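Local coordinates for hydroalkoxylation enzyme phnH (Penicillium herquei, PDB 6JJT), which catalyses the enantioselective hydroalkoxylation that closes a prenylated phenalenone to (2'R)-atrovenetin during herqueinone biosynthesis, at residues 117-120 with 121-124. Sequence-based numbering, arbitrary orientation.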
ATOM      1  N   THR D 117     -17.210   3.852   2.619  1.00 11.42           N
ATOM      2  CA  THR D 117     -18.065   4.924   3.130  1.00 12.90           C
ATOM      3  C   THR D 117     -18.783   4.431   4.376  1.00 13.34           C
ATOM      4  O   THR D 117     -19.225   3.273   4.400  1.00 16.25           O
ATOM      5  CB  THR D 117     -19.033   5.424   2.051  1.00 12.52           C
ATOM      6  OG1 THR D 117     -19.734   6.515   2.650  1.00 13.75           O
ATOM      7  CG2 THR D 117     -20.059   4.412   1.596  1.00 13.23           C
ATOM      8  N   SER D 118     -19.007   5.305   5.347  1.00 13.75           N
ATOM      9  CA  SER D 118     -19.899   4.974   6.465  1.00 14.61           C
ATOM     10  C   SER D 118     -21.315   5.509   6.251  1.00 15.48           C
ATOM     11  O   SER D 118     -22.159   5.323   7.141  1.00 17.30           O
ATOM     12  CB  SER D 118     -19.353   5.426   7.794  1.00 13.89           C
ATOM     13  OG  SER D 118     -19.006   6.798   7.747  1.00 14.54           O
ATOM     14  N   SER D 119     -21.561   6.192   5.135  1.00 14.15           N
ATOM     15  CA  SER D 119     -22.897   6.666   4.790  1.00 17.72           C
ATOM     16  C   SER D 119     -23.906   5.519   4.822  1.00 18.40           C
ATOM     17  O   SER D 119     -23.720   4.511   4.166  1.00 18.13           O
ATOM     18  CB  SER D 119     -22.898   7.320   3.437  1.00 19.78           C
ATOM     19  OG  SER D 119     -24.248   7.274   2.919  1.00 25.77           O
ATOM     20  N   GLU D 120     -25.046   5.725   5.500  1.00 20.32           N
ATOM     21  CA  GLU D 120     -26.034   4.648   5.576  1.00 22.39           C
ATOM     22  C   GLU D 120     -26.630   4.328   4.208  1.00 19.22           C
ATOM     23  O   GLU D 120     -26.892   3.168   3.893  1.00 21.19           O
ATOM     24  CB  GLU D 120     -27.152   5.023   6.553  1.00 26.50           C
ATOM     25  CG  GLU D 120     -26.867   4.572   7.970  1.00 39.43           C
ATOM     26  CD  GLU D 120     -28.120   4.308   8.798  1.00 48.73           C
ATOM     27  OE1 GLU D 120     -29.220   4.134   8.191  1.00 50.97           O
ATOM     28  OE2 GLU D 120     -27.999   4.281  10.050  1.00 50.87           O
ATOM     29  N   LYS D 121     -26.833   5.355   3.395  1.00 18.31           N
ATOM     30  CA  LYS D 121     -27.440   5.190   2.092  1.00 19.30           C
ATOM     31  C   LYS D 121     -26.512   4.452   1.134  1.00 18.17           C
ATOM     32  O   LYS D 121     -26.960   3.701   0.273  1.00 19.93           O
ATOM     33  CB  LYS D 121     -27.875   6.538   1.513  1.00 21.81           C
ATOM     34  CG  LYS D 121     -28.473   6.472   0.120  1.00 27.28           C
ATOM     35  CD  LYS D 121     -28.993   7.819  -0.336  1.00 29.33           C
ATOM     36  CE  LYS D 121     -29.392   7.829  -1.794  1.00 30.82           C
ATOM     37  NZ  LYS D 121     -29.897   9.169  -2.170  1.00 35.41           N
ATOM     38  N   TYR D 122     -25.183   4.641   1.284  1.00 18.28           N
ATOM     39  CA  TYR D 122     -24.246   4.137   0.288  1.00 17.41           C
ATOM     40  C   TYR D 122     -23.330   3.040   0.821  1.00 15.20           C
ATOM     41  O   TYR D 122     -22.478   2.581   0.074  1.00 14.98           O
ATOM     42  CB  TYR D 122     -23.428   5.305  -0.275  1.00 17.39           C
ATOM     43  CG  TYR D 122     -24.286   6.340  -0.957  1.00 20.04           C
ATOM     44  CD1 TYR D 122     -24.828   6.097  -2.215  1.00 21.58           C
ATOM     45  CD2 TYR D 122     -24.535   7.563  -0.349  1.00 18.13           C
ATOM     46  CE1 TYR D 122     -25.623   7.043  -2.850  1.00 21.23           C
ATOM     47  CE2 TYR D 122     -25.344   8.512  -0.968  1.00 18.96           C
ATOM     48  CZ  TYR D 122     -25.877   8.252  -2.220  1.00 20.33           C
ATOM     49  OH  TYR D 122     -26.642   9.210  -2.845  1.00 22.05           O
ATOM     50  N   ASN D 123     -23.513   2.614   2.078  1.00 17.79           N
ATOM     51  CA  ASN D 123     -22.502   1.707   2.625  1.00 18.85           C
ATOM     52  C   ASN D 123     -22.598   0.288   2.039  1.00 16.84           C
ATOM     53  O   ASN D 123     -21.698  -0.498   2.281  1.00 17.02           O
ATOM     54  CB  ASN D 123     -22.307   1.846   4.131  1.00 23.64           C
ATOM     55  CG  ASN D 123     -23.502   1.342   4.892  1.00 28.55           C
ATOM     56  OD1 ASN D 123     -24.399   0.750   4.300  1.00 27.28           O
ATOM     57  ND2 ASN D 123     -23.509   1.562   6.206  1.00 33.41           N
ATOM     58  N   TRP D 124     -23.629  -0.046   1.269  1.00 16.01           N
ATOM     59  CA  TRP D 124     -23.613  -1.241   0.432  1.00 16.51           C
ATOM     60  C   TRP D 124     -22.357  -1.296  -0.457  1.00 14.90           C
ATOM     61  O   TRP D 124     -21.909  -2.369  -0.861  1.00 15.04           O
ATOM     62  CB  TRP D 124     -24.930  -1.353  -0.371  1.00 19.30           C
ATOM     63  CG  TRP D 124     -25.212  -0.214  -1.306  1.00 17.81           C
ATOM     64  CD1 TRP D 124     -25.833   0.974  -1.016  1.00 19.81           C
ATOM     65  CD2 TRP D 124     -24.852  -0.117  -2.684  1.00 17.91           C
ATOM     66  NE1 TRP D 124     -25.867   1.791  -2.118  1.00 19.54           N
ATOM     67  CE2 TRP D 124     -25.281   1.140  -3.168  1.00 19.59           C
ATOM     68  CE3 TRP D 124     -24.195  -0.991  -3.544  1.00 19.93           C
ATOM     69  CZ2 TRP D 124     -25.067   1.558  -4.482  1.00 19.85           C
ATOM     70  CZ3 TRP D 124     -24.004  -0.596  -4.847  1.00 21.39           C
ATOM     71  CH2 TRP D 124     -24.428   0.657  -5.312  1.00 24.10           C
TER
HETATM   72  O   HOH W   1     -26.468   0.829   2.214  1.00 24.14           O
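Ser119 and Tyr122 face each other across a beta turn, their CA atoms 5.3 Å apart, and the single N-H of Tyr122 is shared by two acceptors of Ser119, its carbonyl O and its OG. Tyr122 N lies 3.2 Å from Ser119 O, a bent bond (N-H...O 136°) with the donor well above the carbonyl plane. The other acceptor, Ser119 OG, is also 3.2 Å from Tyr122 N; chi1 of 157° turns the hydroxyl away from its own backbone N and in toward the turn. Ser119 OG also lies at the edge of the Tyr122 ring, near its plane, 3.3 Å from Tyr122 CD2, while Lys121 CG packs over the centre of one ring face. Past the ring, Tyr122 OH and Lys121 NZ both reach Asp96, by a hydrogen bond and a salt bridge respectively. Thr117 CG2 stands 3.4 Å from Tyr122 O and close to Tyr122 CB. Asn123 CB lies 3.0 Å from Ser119 O, with Thr117 O also beside it; chi1 of 69° sets Asn123 CG between its backbone N and carbonyl carbon, where it too is near Ser119 O. A water bridges Glu120 O and Trp124 N, at 2.9 Å and 3.1 Å. Thr117 OG1 accepts from Ser119 N and is also hydrogen-bonded to Asn99 O, whereas Ser118 OG is hydrogen-bonded to Gln44 N of the second subunit. An ST turn at Thr117-Ser119 thus leads into a beta turn at Ser119-Tyr122 and a 3-10 segment from Asn123, in the loop joining antiparallel strands 110-116 and 129-133 of the eight-stranded barrel.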